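Local coordinates for protein LbaCas13a H328A (C2c2) (Lachnospiraceae bacterium NK4A179, PDB 5WLH) that binds pre-crRNA as its CRISPR guide and probably acts as a guided, RNA-targeting ribonuclease that cuts at adenosines, at residues Y121-Y126 against Y231-K236; C823-S828 against V1284-Y1289; Y1174-M1179 against G1210-Y1215. All blocks are in the same frame, centred on the assembly; numbering follows the deposited sequence.

Interaction 1: residues Y121-Y126 against Y231-K236. With nucleotides of chain B.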
loop_
_atom_site.group_PDB
_atom_site.type_symbol
_atom_site.label_atom_id
_atom_site.label_comp_id
_atom_site.label_asym_id
_atom_site.label_seq_id
_atom_site.Cartn_x
_atom_site.Cartn_y
_atom_site.Cartn_z
ATOM N N TYR A 121 -32.858 -18.621 29.804
ATOM C CA TYR A 121 -33.250 -19.596 28.792
ATOM C C TYR A 121 -32.270 -19.609 27.625
ATOM O O TYR A 121 -31.842 -20.671 27.162
ATOM C CB TYR A 121 -34.654 -19.260 28.288
ATOM C CG TYR A 121 -35.188 -20.184 27.221
ATOM C CD1 TYR A 121 -34.909 -19.974 25.868
ATOM C CD2 TYR A 121 -36.003 -21.252 27.564
ATOM C CE1 TYR A 121 -35.411 -20.823 24.900
ATOM C CE2 TYR A 121 -36.520 -22.092 26.605
ATOM C CZ TYR A 121 -36.222 -21.884 25.285
ATOM O OH TYR A 121 -36.753 -22.746 24.362
ATOM N N ALA A 122 -31.945 -18.424 27.110
ATOM C CA ALA A 122 -31.008 -18.323 25.998
ATOM C C ALA A 122 -29.650 -18.903 26.371
ATOM O O ALA A 122 -29.020 -19.596 25.565
ATOM C CB ALA A 122 -30.874 -16.866 25.574
ATOM N N GLU A 123 -29.183 -18.626 27.590
ATOM C CA GLU A 123 -27.916 -19.191 28.052
ATOM C C GLU A 123 -27.969 -20.710 28.058
ATOM O O GLU A 123 -27.072 -21.384 27.531
ATOM C CB GLU A 123 -27.584 -18.671 29.454
ATOM C CG GLU A 123 -27.414 -17.171 29.552
ATOM C CD GLU A 123 -26.026 -16.723 29.167
ATOM O OE1 GLU A 123 -25.141 -17.596 29.013
ATOM O OE2 GLU A 123 -25.814 -15.500 29.031
ATOM N N LEU A 124 -29.023 -21.271 28.650
ATOM C CA LEU A 124 -29.143 -22.721 28.708
ATOM C C LEU A 124 -29.373 -23.329 27.330
ATOM O O LEU A 124 -28.942 -24.461 27.085
ATOM C CB LEU A 124 -30.270 -23.119 29.659
ATOM C CG LEU A 124 -30.033 -22.762 31.129
ATOM C CD1 LEU A 124 -31.057 -23.457 32.018
ATOM C CD2 LEU A 124 -28.603 -23.104 31.562
ATOM N N SER A 125 -30.048 -22.610 26.425
ATOM C CA SER A 125 -30.224 -23.111 25.063
ATOM C C SER A 125 -28.876 -23.281 24.375
ATOM O O SER A 125 -28.613 -24.298 23.725
ATOM C CB SER A 125 -31.101 -22.158 24.260
ATOM O OG SER A 125 -31.191 -22.573 22.910
ATOM N N TYR A 126 -28.008 -22.279 24.522
ATOM C CA TYR A 126 -26.656 -22.349 23.977
ATOM C C TYR A 126 -25.848 -23.454 24.650
ATOM O O TYR A 126 -25.221 -24.280 23.975
ATOM C CB TYR A 126 -25.977 -20.988 24.149
ATOM C CG TYR A 126 -24.510 -20.979 23.787
ATOM C CD1 TYR A 126 -24.074 -21.495 22.576
ATOM C CD2 TYR A 126 -23.561 -20.448 24.657
ATOM C CE1 TYR A 126 -22.732 -21.488 22.234
ATOM C CE2 TYR A 126 -22.216 -20.439 24.327
ATOM C CZ TYR A 126 -21.808 -20.959 23.116
ATOM O OH TYR A 126 -20.477 -20.955 22.779
ATOM N N TYR A 231 -29.683 -12.258 22.959
ATOM C CA TYR A 231 -29.003 -12.051 24.231
ATOM C C TYR A 231 -27.492 -12.194 24.115
ATOM O O TYR A 231 -26.802 -12.140 25.137
ATOM C CB TYR A 231 -29.538 -13.020 25.284
ATOM C CG TYR A 231 -30.914 -12.636 25.783
ATOM C CD1 TYR A 231 -31.103 -11.494 26.564
ATOM C CD2 TYR A 231 -32.028 -13.406 25.464
ATOM C CE1 TYR A 231 -32.371 -11.134 27.012
ATOM C CE2 TYR A 231 -33.296 -13.051 25.907
ATOM C CZ TYR A 231 -33.463 -11.919 26.679
ATOM O OH TYR A 231 -34.730 -11.577 27.117
ATOM N N HIS A 232 -26.981 -12.369 22.896
ATOM C CA HIS A 232 -25.544 -12.447 22.606
ATOM C C HIS A 232 -24.812 -13.403 23.542
ATOM O O HIS A 232 -23.745 -13.093 24.075
ATOM C CB HIS A 232 -24.917 -11.057 22.663
ATOM C CG HIS A 232 -25.577 -10.070 21.760
ATOM N ND1 HIS A 232 -26.428 -9.091 22.224
ATOM C CD2 HIS A 232 -25.518 -9.914 20.416
ATOM C CE1 HIS A 232 -26.863 -8.371 21.206
ATOM N NE2 HIS A 232 -26.328 -8.851 20.097
ATOM N N VAL A 233 -25.372 -14.601 23.722
ATOM C CA VAL A 233 -24.803 -15.485 24.732
ATOM C C VAL A 233 -23.410 -15.954 24.323
ATOM O O VAL A 233 -22.545 -16.153 25.182
ATOM C CB VAL A 233 -25.735 -16.671 25.010
ATOM C CG1 VAL A 233 -27.043 -16.170 25.627
ATOM C CG2 VAL A 233 -25.992 -17.444 23.729
ATOM N N ARG A 234 -23.164 -16.120 23.021
ATOM C CA ARG A 234 -21.836 -16.527 22.567
ATOM C C ARG A 234 -20.803 -15.440 22.841
ATOM O O ARG A 234 -19.778 -15.690 23.486
ATOM C CB ARG A 234 -21.868 -16.862 21.077
ATOM C CG ARG A 234 -22.519 -18.197 20.776
ATOM C CD ARG A 234 -22.851 -18.335 19.303
ATOM N NE ARG A 234 -23.459 -19.642 19.058
ATOM C CZ ARG A 234 -24.703 -19.956 19.412
ATOM N NH1 ARG A 234 -25.458 -19.052 20.021
ATOM N NH2 ARG A 234 -25.186 -21.173 19.168
ATOM N N ALA A 235 -21.063 -14.223 22.359
ATOM C CA ALA A 235 -20.084 -13.146 22.497
ATOM C C ALA A 235 -19.868 -12.777 23.957
ATOM O O ALA A 235 -18.732 -12.497 24.369
ATOM C CB ALA A 235 -20.532 -11.926 21.695
ATOM N N LYS A 236 -20.945 -12.780 24.759
ATOM C CA LYS A 236 -20.823 -12.426 26.172
ATOM C C LYS A 236 -19.892 -13.359 26.922
ATOM O O LYS A 236 -19.263 -12.946 27.903
ATOM C CB LYS A 236 -22.191 -12.437 26.857
ATOM C CG LYS A 236 -23.037 -11.200 26.627
ATOM C CD LYS A 236 -23.915 -10.918 27.851
ATOM C CE LYS A 236 -24.281 -12.200 28.595
ATOM N NZ LYS A 236 -25.201 -13.080 27.821
ATOM P P A B 20 -20.671 -20.937 17.039
ATOM O OP1 A B 20 -20.429 -20.130 18.253
ATOM O OP2 A B 20 -21.995 -21.492 16.669
ATOM O "O5'" A B 20 -20.179 -20.056 15.816
ATOM C "C5'" A B 20 -18.970 -19.322 15.892
ATOM C "C4'" A B 20 -18.600 -18.773 14.542
ATOM O "O4'" A B 20 -18.311 -19.860 13.630
ATOM C "C3'" A B 20 -19.686 -18.002 13.830
ATOM O "O3'" A B 20 -19.850 -16.696 14.328
ATOM C "C2'" A B 20 -19.222 -18.069 12.383
ATOM O "O2'" A B 20 -18.123 -17.191 12.169
ATOM C "C1'" A B 20 -18.706 -19.504 12.322
ATOM N N9 A B 20 -19.776 -20.429 11.900
ATOM C C8 A B 20 -20.594 -21.204 12.689
ATOM N N7 A B 20 -21.467 -21.905 12.004
ATOM C C5 A B 20 -21.199 -21.572 10.682
ATOM C C6 A B 20 -21.772 -21.967 9.463
ATOM N N6 A B 20 -22.774 -22.831 9.352
ATOM N N1 A B 20 -21.274 -21.437 8.335
ATOM C C2 A B 20 -20.265 -20.562 8.422
ATOM N N3 A B 20 -19.651 -20.104 9.507
ATOM C C4 A B 20 -20.168 -20.659 10.609
#
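Arg234 crosses the Tyr126 ring and covers one face of it. Its CG makes a CH-pi contact over that face, 3.9 Å from the ring centroid and 24° off the normal. CG lies off centre, toward the rim near CE1 and CZ. The guanidinium lies by the CD1 corner and has that atom over the centre of its own face, with Tyr126 CD1 3.6 Å from Arg234 CZ. The two planes are 46° apart, so this is not a flat stack. The phosphate of A20 of chain B sits at the guanidinium edge. The bonds from Arg234 NE to OP1 (3.2 Å) and OP2 of A20 of chain B are both weak. NH1 has a stronger partner, a salt bridge with Glu228. Together Glu228 and the Tyr126 ring probably steady the arginine beside the RNA backbone. Tyr126 OH bonds to Gln238.

Val233 fills the middle. Its CG2 touches Tyr126 CB at 3.6 Å, meeting the ring at an oblique slant. Its other methyl, CG1, rests 3.9 Å from Ala122 CB and also touches the Glu123 carboxylate. Ala122 CB in turn packs against Tyr231 CD2 at 3.6 Å.

A salt bridge closes the far side. Glu123 is bent at chi2 (-84°), which brings its carboxylate over to Lys236. Lys236 NZ reaches OE2 of Glu123 at 2.8 Å, nearly in line with its C-O bond. The same NZ makes a weak bond to Tyr231 O, so the ammonium bridges the acid and the turn.

His232 forms that turn. It has positive phi, ends helix 218-230 in a Schellman motif and is the N-cap of helix 233-244. The contact therefore sets helix 115-130 against the start of helix 233-244. Helix 218-230 supplies Glu228, and helix 51-64 packs on Lys236.

Interaction 2: residues C823-S828 against V1284-Y1289. With nucleotides of chain B.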
loop_
_atom_site.group_PDB
_atom_site.type_symbol
_atom_site.label_atom_id
_atom_site.label_comp_id
_atom_site.label_asym_id
_atom_site.label_seq_id
_atom_site.Cartn_x
_atom_site.Cartn_y
_atom_site.Cartn_z
ATOM N N CYS A 823 -11.054 -1.521 3.619
ATOM C CA CYS A 823 -11.272 -2.081 2.286
ATOM C C CYS A 823 -10.061 -1.861 1.385
ATOM O O CYS A 823 -9.659 -0.724 1.143
ATOM C CB CYS A 823 -12.514 -1.467 1.632
ATOM S SG CYS A 823 -12.944 -2.212 0.029
ATOM N N MET A 824 -9.494 -2.959 0.869
ATOM C CA MET A 824 -8.264 -2.864 0.083
ATOM C C MET A 824 -8.485 -2.218 -1.269
ATOM O O MET A 824 -7.524 -1.743 -1.884
ATOM C CB MET A 824 -7.651 -4.240 -0.183
ATOM C CG MET A 824 -7.404 -5.085 1.003
ATOM S SD MET A 824 -7.532 -6.811 0.502
ATOM C CE MET A 824 -5.909 -7.265 -0.009
ATOM N N GLN A 825 -9.711 -2.233 -1.770
ATOM C CA GLN A 825 -10.005 -1.695 -3.083
ATOM C C GLN A 825 -10.419 -0.246 -2.934
ATOM O O GLN A 825 -11.287 0.074 -2.108
ATOM C CB GLN A 825 -11.120 -2.492 -3.757
ATOM C CG GLN A 825 -10.974 -2.621 -5.246
ATOM C CD GLN A 825 -11.637 -3.875 -5.774
ATOM O OE1 GLN A 825 -12.836 -3.878 -6.052
ATOM N NE2 GLN A 825 -10.863 -4.955 -5.905
ATOM N N LYS A 826 -9.773 0.627 -3.692
ATOM C CA LYS A 826 -10.268 1.988 -3.804
ATOM C C LYS A 826 -11.703 1.964 -4.306
ATOM O O LYS A 826 -12.054 1.162 -5.173
ATOM C CB LYS A 826 -9.405 2.790 -4.759
ATOM C CG LYS A 826 -9.690 4.263 -4.726
ATOM C CD LYS A 826 -8.641 5.006 -5.518
ATOM C CE LYS A 826 -7.306 4.257 -5.490
ATOM N NZ LYS A 826 -6.670 3.985 -4.148
ATOM N N LYS A 827 -12.535 2.831 -3.749
ATOM C CA LYS A 827 -13.951 2.833 -4.090
ATOM C C LYS A 827 -14.212 3.794 -5.241
ATOM O O LYS A 827 -13.781 4.952 -5.213
ATOM C CB LYS A 827 -14.812 3.192 -2.877
ATOM C CG LYS A 827 -14.331 2.576 -1.575
ATOM C CD LYS A 827 -15.092 3.131 -0.373
ATOM C CE LYS A 827 -16.247 2.217 0.020
ATOM N NZ LYS A 827 -17.052 2.786 1.143
ATOM N N SER A 828 -14.893 3.288 -6.266
ATOM C CA SER A 828 -15.381 4.109 -7.358
ATOM C C SER A 828 -16.680 4.794 -6.946
ATOM O O SER A 828 -17.213 4.575 -5.856
ATOM C CB SER A 828 -15.603 3.254 -8.600
ATOM O OG SER A 828 -16.695 2.371 -8.384
ATOM N N VAL A 1284 -2.251 -8.081 -5.773
ATOM C CA VAL A 1284 -1.536 -7.449 -6.887
ATOM C C VAL A 1284 -2.488 -6.835 -7.886
ATOM O O VAL A 1284 -2.323 -5.649 -8.245
ATOM C CB VAL A 1284 -0.543 -8.444 -7.509
ATOM C CG1 VAL A 1284 -0.117 -7.967 -8.899
ATOM C CG2 VAL A 1284 0.717 -8.614 -6.615
ATOM N N PRO A 1285 -3.532 -7.513 -8.380
ATOM C CA PRO A 1285 -4.437 -6.848 -9.327
ATOM C C PRO A 1285 -5.168 -5.662 -8.723
ATOM O O PRO A 1285 -5.335 -4.634 -9.384
ATOM C CB PRO A 1285 -5.399 -7.974 -9.742
ATOM C CG PRO A 1285 -4.602 -9.282 -9.462
ATOM C CD PRO A 1285 -3.842 -8.948 -8.198
ATOM N N THR A 1286 -5.616 -5.777 -7.475
ATOM C CA THR A 1286 -6.334 -4.672 -6.841
ATOM C C THR A 1286 -5.448 -3.441 -6.746
ATOM O O THR A 1286 -5.902 -2.315 -6.957
ATOM C CB THR A 1286 -6.796 -5.112 -5.454
ATOM O OG1 THR A 1286 -7.842 -6.075 -5.610
ATOM C CG2 THR A 1286 -7.301 -3.899 -4.615
ATOM N N ILE A 1287 -4.167 -3.638 -6.430
ATOM C CA ILE A 1287 -3.275 -2.491 -6.327
ATOM C C ILE A 1287 -3.145 -1.799 -7.675
ATOM O O ILE A 1287 -3.162 -0.565 -7.761
ATOM C CB ILE A 1287 -1.923 -2.945 -5.767
ATOM C CG1 ILE A 1287 -2.093 -3.257 -4.271
ATOM C CG2 ILE A 1287 -0.872 -1.861 -5.965
ATOM C CD1 ILE A 1287 -0.892 -3.972 -3.667
ATOM N N LEU A 1288 -3.026 -2.583 -8.752
ATOM C CA LEU A 1288 -3.008 -2.013 -10.097
ATOM C C LEU A 1288 -4.297 -1.257 -10.380
ATOM O O LEU A 1288 -4.273 -0.114 -10.843
ATOM C CB LEU A 1288 -2.805 -3.125 -11.127
ATOM C CG LEU A 1288 -2.973 -2.726 -12.601
ATOM C CD1 LEU A 1288 -1.954 -1.687 -12.988
ATOM C CD2 LEU A 1288 -2.806 -3.948 -13.478
ATOM N N TYR A 1289 -5.434 -1.889 -10.104
ATOM C CA TYR A 1289 -6.726 -1.232 -10.303
ATOM C C TYR A 1289 -6.808 0.082 -9.517
ATOM O O TYR A 1289 -7.300 1.102 -10.023
ATOM C CB TYR A 1289 -7.822 -2.208 -9.891
ATOM C CG TYR A 1289 -9.193 -1.595 -9.725
ATOM C CD1 TYR A 1289 -10.079 -1.542 -10.798
ATOM C CD2 TYR A 1289 -9.616 -1.107 -8.491
ATOM C CE1 TYR A 1289 -11.342 -0.993 -10.655
ATOM C CE2 TYR A 1289 -10.881 -0.545 -8.346
ATOM C CZ TYR A 1289 -11.733 -0.501 -9.433
ATOM O OH TYR A 1289 -12.986 0.047 -9.298
ATOM P P C B 30 -3.739 1.321 -1.741
ATOM O OP1 C B 30 -4.124 1.568 -3.154
ATOM O OP2 C B 30 -2.626 2.081 -1.109
ATOM O "O5'" C B 30 -5.001 1.549 -0.812
ATOM C "C5'" C B 30 -6.303 1.139 -1.218
ATOM C "C4'" C B 30 -7.302 1.372 -0.114
ATOM O "O4'" C B 30 -6.866 0.693 1.093
ATOM C "C3'" C B 30 -7.475 2.814 0.329
ATOM O "O3'" C B 30 -8.334 3.539 -0.528
ATOM C "C2'" C B 30 -8.026 2.672 1.742
ATOM O "O2'" C B 30 -9.408 2.397 1.703
ATOM C "C1'" C B 30 -7.302 1.412 2.229
ATOM N N1 C B 30 -6.131 1.733 3.064
ATOM C C2 C B 30 -6.391 2.157 4.364
ATOM O O2 C B 30 -7.557 2.261 4.736
ATOM N N3 C B 30 -5.368 2.450 5.174
ATOM C C4 C B 30 -4.130 2.321 4.732
ATOM N N4 C B 30 -3.169 2.635 5.601
ATOM C C5 C B 30 -3.816 1.888 3.407
ATOM C C6 C B 30 -4.854 1.591 2.600
ATOM P P A B 29 1.105 -1.342 1.050
ATOM O OP1 A B 29 2.027 -0.847 -0.020
ATOM O OP2 A B 29 1.058 -0.752 2.431
ATOM O "O5'" A B 29 -0.408 -1.244 0.580
ATOM C "C5'" A B 29 -0.809 -1.741 -0.685
ATOM C "C4'" A B 29 -2.278 -2.104 -0.688
ATOM O "O4'" A B 29 -2.578 -2.990 0.414
ATOM C "C3'" A B 29 -3.271 -0.966 -0.511
ATOM O "O3'" A B 29 -3.475 -0.257 -1.716
ATOM C "C2'" A B 29 -4.506 -1.708 -0.037
ATOM O "O2'" A B 29 -5.077 -2.432 -1.112
ATOM C "C1'" A B 29 -3.872 -2.728 0.903
ATOM N N9 A B 29 -3.736 -2.161 2.261
ATOM C C8 A B 29 -2.601 -1.783 2.928
ATOM N N7 A B 29 -2.847 -1.300 4.135
ATOM C C5 A B 29 -4.222 -1.375 4.242
ATOM C C6 A B 29 -5.093 -1.005 5.280
ATOM N N6 A B 29 -4.650 -0.493 6.437
ATOM N N1 A B 29 -6.402 -1.188 5.079
ATOM C C2 A B 29 -6.810 -1.713 3.915
ATOM N N3 A B 29 -6.080 -2.103 2.858
ATOM C C4 A B 29 -4.781 -1.900 3.099
ATOM P P A B 8 -11.716 -10.188 -0.576
ATOM O OP1 A B 8 -13.018 -10.329 -1.335
ATOM O OP2 A B 8 -11.673 -9.611 0.782
ATOM O "O5'" A B 8 -11.106 -11.655 -0.589
ATOM C "C5'" A B 8 -10.389 -12.173 0.507
ATOM C "C4'" A B 8 -8.911 -12.025 0.268
ATOM O "O4'" A B 8 -8.548 -10.624 0.332
ATOM C "C3'" A B 8 -8.029 -12.704 1.299
ATOM O "O3'" A B 8 -7.814 -14.057 0.956
ATOM C "C2'" A B 8 -6.757 -11.874 1.281
ATOM O "O2'" A B 8 -5.950 -12.232 0.166
ATOM C "C1'" A B 8 -7.320 -10.477 1.038
ATOM N N9 A B 8 -7.600 -9.779 2.307
ATOM C C8 A B 8 -8.820 -9.411 2.830
ATOM N N7 A B 8 -8.732 -8.772 3.975
ATOM C C5 A B 8 -7.354 -8.697 4.209
ATOM C C6 A B 8 -6.598 -8.162 5.269
ATOM N N6 A B 8 -7.151 -7.530 6.294
ATOM N N1 A B 8 -5.246 -8.257 5.204
ATOM C C2 A B 8 -4.701 -8.891 4.153
ATOM N N3 A B 8 -5.323 -9.431 3.101
ATOM C C4 A B 8 -6.650 -9.316 3.201
HETATM O O HOH W 1 -14.052 0.560 -6.566
#
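Gln825 lies across Thr1286 and Tyr1289 at about a right angle to each. It belongs to an irregular loop laid along helix 1284-1294, which is probably part of the C-terminal HEPN nuclease domain of Cas13a. Gln825 NE2 donates to Thr1286 OG1 at 3.2 Å, with an N-H...O angle of 145°. The hydroxyl lies in the amide plane. NE2 also bonds to O2 of a uracil base in the RNA. Were this residue an alanine, the uracil oxygen and the Thr1286 hydroxyl would probably be left without their amide partner, and a gap would open beside the Tyr1289 ring.

With chi1 at 166°, Tyr1289 turns its CG away from its own backbone N, and the ring extends to the loop. Its CE2 meets Gln825 CG at 3.7 Å, and the amide and ring planes are 56° apart. Thr1286 CG2 touches Met824 O at 3.5 Å. That carbonyl also accepts a hydrogen bond from O2' of A29 of chain B, at 2.7 Å. Met824 SD lies 3.5 Å from N9 of A8 of chain B. Lys826 NZ pairs with an RNA phosphate. At the ring edge, one water joins Tyr1289 OH (3.0 Å), Lys826 O and Ser828 N (2.9 Å).

Interaction 3: residues Y1174-M1179 against G1210-Y1215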
loop_
_atom_site.group_PDB
_atom_site.type_symbol
_atom_site.label_atom_id
_atom_site.label_comp_id
_atom_site.label_asym_id
_atom_site.label_seq_id
_atom_site.Cartn_x
_atom_site.Cartn_y
_atom_site.Cartn_z
ATOM N N TYR A 1174 24.722 -13.994 10.403
ATOM C CA TYR A 1174 25.498 -12.838 9.979
ATOM C C TYR A 1174 25.614 -12.806 8.460
ATOM O O TYR A 1174 25.372 -11.775 7.823
ATOM C CB TYR A 1174 26.899 -12.885 10.627
ATOM C CG TYR A 1174 27.788 -11.782 10.104
ATOM C CD1 TYR A 1174 28.508 -11.935 8.921
ATOM C CD2 TYR A 1174 27.870 -10.568 10.771
ATOM C CE1 TYR A 1174 29.281 -10.905 8.419
ATOM C CE2 TYR A 1174 28.658 -9.522 10.282
ATOM C CZ TYR A 1174 29.364 -9.705 9.115
ATOM O OH TYR A 1174 30.112 -8.668 8.614
ATOM N N GLN A 1175 25.987 -13.942 7.863
ATOM C CA GLN A 1175 26.277 -13.966 6.438
ATOM C C GLN A 1175 25.019 -13.766 5.613
ATOM O O GLN A 1175 25.081 -13.168 4.531
ATOM C CB GLN A 1175 26.980 -15.279 6.080
ATOM C CG GLN A 1175 28.363 -15.381 6.783
ATOM C CD GLN A 1175 29.455 -14.770 5.935
ATOM O OE1 GLN A 1175 29.778 -13.594 6.067
ATOM N NE2 GLN A 1175 29.982 -15.549 5.013
ATOM N N ILE A 1176 23.876 -14.241 6.106
ATOM C CA ILE A 1176 22.620 -13.971 5.412
ATOM C C ILE A 1176 22.358 -12.473 5.372
ATOM O O ILE A 1176 22.062 -11.901 4.317
ATOM C CB ILE A 1176 21.452 -14.725 6.071
ATOM C CG1 ILE A 1176 21.564 -16.228 5.772
ATOM C CG2 ILE A 1176 20.110 -14.178 5.510
ATOM C CD1 ILE A 1176 20.634 -17.101 6.596
ATOM N N CYS A 1177 22.465 -11.815 6.525
ATOM C CA CYS A 1177 22.155 -10.390 6.560
ATOM C C CYS A 1177 23.171 -9.589 5.773
ATOM O O CYS A 1177 22.815 -8.570 5.163
ATOM C CB CYS A 1177 22.082 -9.888 8.000
ATOM S SG CYS A 1177 20.670 -10.526 8.895
ATOM N N ALA A 1178 24.426 -10.041 5.741
ATOM C CA ALA A 1178 25.413 -9.303 4.971
ATOM C C ALA A 1178 25.050 -9.273 3.496
ATOM O O ALA A 1178 25.434 -8.342 2.790
ATOM C CB ALA A 1178 26.809 -9.892 5.174
ATOM N N MET A 1179 24.340 -10.290 2.995
ATOM C CA MET A 1179 23.968 -10.251 1.587
ATOM C C MET A 1179 23.074 -9.066 1.270
ATOM O O MET A 1179 23.032 -8.618 0.124
ATOM C CB MET A 1179 23.247 -11.536 1.181
ATOM C CG MET A 1179 24.130 -12.750 1.171
ATOM S SD MET A 1179 23.263 -14.130 0.364
ATOM C CE MET A 1179 22.252 -14.717 1.704
ATOM N N GLY A 1210 27.102 -14.322 -4.689
ATOM C CA GLY A 1210 28.239 -15.133 -5.110
ATOM C C GLY A 1210 29.196 -15.422 -3.971
ATOM O O GLY A 1210 29.633 -16.560 -3.779
ATOM N N GLU A 1211 29.513 -14.402 -3.180
ATOM C CA GLU A 1211 30.420 -14.609 -2.062
ATOM C C GLU A 1211 29.817 -15.547 -1.029
ATOM O O GLU A 1211 30.521 -16.387 -0.453
ATOM C CB GLU A 1211 30.772 -13.263 -1.439
ATOM C CG GLU A 1211 31.545 -12.389 -2.381
ATOM C CD GLU A 1211 31.518 -10.937 -1.974
ATOM O OE1 GLU A 1211 30.787 -10.598 -1.014
ATOM O OE2 GLU A 1211 32.222 -10.138 -2.622
ATOM N N PHE A 1212 28.512 -15.422 -0.776
ATOM C CA PHE A 1212 27.856 -16.329 0.156
ATOM C C PHE A 1212 27.999 -17.771 -0.297
ATOM O O PHE A 1212 28.277 -18.661 0.517
ATOM C CB PHE A 1212 26.377 -15.981 0.276
ATOM C CG PHE A 1212 25.659 -16.799 1.281
ATOM C CD1 PHE A 1212 25.129 -18.053 0.937
ATOM C CD2 PHE A 1212 25.507 -16.341 2.569
ATOM C CE1 PHE A 1212 24.463 -18.806 1.870
ATOM C CE2 PHE A 1212 24.840 -17.099 3.513
ATOM C CZ PHE A 1212 24.307 -18.334 3.159
ATOM N N TYR A 1213 27.785 -18.013 -1.589
ATOM C CA TYR A 1213 27.993 -19.343 -2.148
ATOM C C TYR A 1213 29.400 -19.851 -1.855
ATOM O O TYR A 1213 29.580 -21.020 -1.510
ATOM C CB TYR A 1213 27.726 -19.317 -3.649
ATOM C CG TYR A 1213 26.278 -19.593 -4.019
ATOM C CD1 TYR A 1213 25.301 -18.599 -3.910
ATOM C CD2 TYR A 1213 25.882 -20.853 -4.477
ATOM C CE1 TYR A 1213 23.974 -18.848 -4.256
ATOM C CE2 TYR A 1213 24.555 -21.110 -4.815
ATOM C CZ TYR A 1213 23.608 -20.104 -4.705
ATOM O OH TYR A 1213 22.290 -20.359 -5.033
ATOM N N ARG A 1214 30.409 -18.979 -1.955
ATOM C CA ARG A 1214 31.782 -19.387 -1.674
ATOM C C ARG A 1214 32.054 -19.527 -0.183
ATOM O O ARG A 1214 32.960 -20.273 0.204
ATOM C CB ARG A 1214 32.776 -18.409 -2.312
ATOM C CG ARG A 1214 32.503 -18.230 -3.794
ATOM C CD ARG A 1214 33.493 -18.976 -4.681
ATOM N NE ARG A 1214 34.838 -19.036 -4.120
ATOM C CZ ARG A 1214 35.549 -20.151 -3.970
ATOM N NH1 ARG A 1214 35.052 -21.331 -4.308
ATOM N NH2 ARG A 1214 36.765 -20.081 -3.459
ATOM N N TYR A 1215 31.277 -18.852 0.659
ATOM C CA TYR A 1215 31.291 -19.134 2.086
ATOM C C TYR A 1215 30.702 -20.505 2.377
ATOM O O TYR A 1215 31.300 -21.316 3.091
ATOM C CB TYR A 1215 30.512 -18.050 2.835
ATOM C CG TYR A 1215 29.896 -18.498 4.144
ATOM C CD1 TYR A 1215 30.690 -18.842 5.231
ATOM C CD2 TYR A 1215 28.512 -18.547 4.302
ATOM C CE1 TYR A 1215 30.141 -19.234 6.413
ATOM C CE2 TYR A 1215 27.949 -18.938 5.483
ATOM C CZ TYR A 1215 28.755 -19.279 6.540
ATOM O OH TYR A 1215 28.190 -19.670 7.721
#
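Gln1175 and Tyr1215 make the tightest part of this contact. The Gln1175 amide stands almost upright on the tyrosine ring, with the two planes 86° apart. NE2 comes closest to the face, 3.1 Å from Tyr1215 CG and off centre toward the rim. Farther along the same face, Gln1175 CG makes a CH-pi contact 3.9 Å from the ring centroid. The polar ends are satisfied outside the pair: Gln1175 NE2 bonds to Tyr1187 O, and Tyr1215 OH to Thr1154 O. These bonds probably limit how far the amide and the ring can turn.

Phe1212 is the second packed group. Its CG is anti to the backbone N (chi1 -176°), and the ring extends across to helix 1171-1180. Met1179 CE sits over one face, 4.0 Å from the centroid. Met1179 SD approaches the ring obliquely, 4.3 Å from its centroid, a Met-aromatic contact, and also packs on Phe1212 CB. The opposite face receives Tyr1215 CD2. Gln1175 O lies at the ring edge, 3.8 Å from CD2 of Phe1212.

The motif is an antiparallel helix pair. The segment axes run at 164° to each other and approach to 10.2 Å, a spacing filled by these large side chains.

Packing is looser toward Ile1176. Its CG1 comes only to 4.1 Å of Phe1212 CE2, and the isoleucine also packs on helix 1106-1145. The outer side of helix 1205-1216 is more open. Gly1210, Tyr1213 and Arg1214 are partly exposed there, and Tyr1213 OH bonds to Asp1224.

From the N terminus, interaction 1 comes first. It closes a mostly helical loop of 104 residues and ties helix 115-130 to the start of helix 233-244. Interaction 2 opens much later, at 823-828. It closes a far longer loop of 455 residues by bringing this segment to helix 1284-1294, beside bound RNA. Interaction 3 opens and closes within that span, pairing helices 1171-1180 and 1205-1216 across a short connection. No loops cross. The contacts are well separated: centres lie about 39 Å apart for interactions 1 and 2, and about 38 Å for 2 and 3. Interactions 1 and 2 touch the RNA; interaction 3 does not reach it.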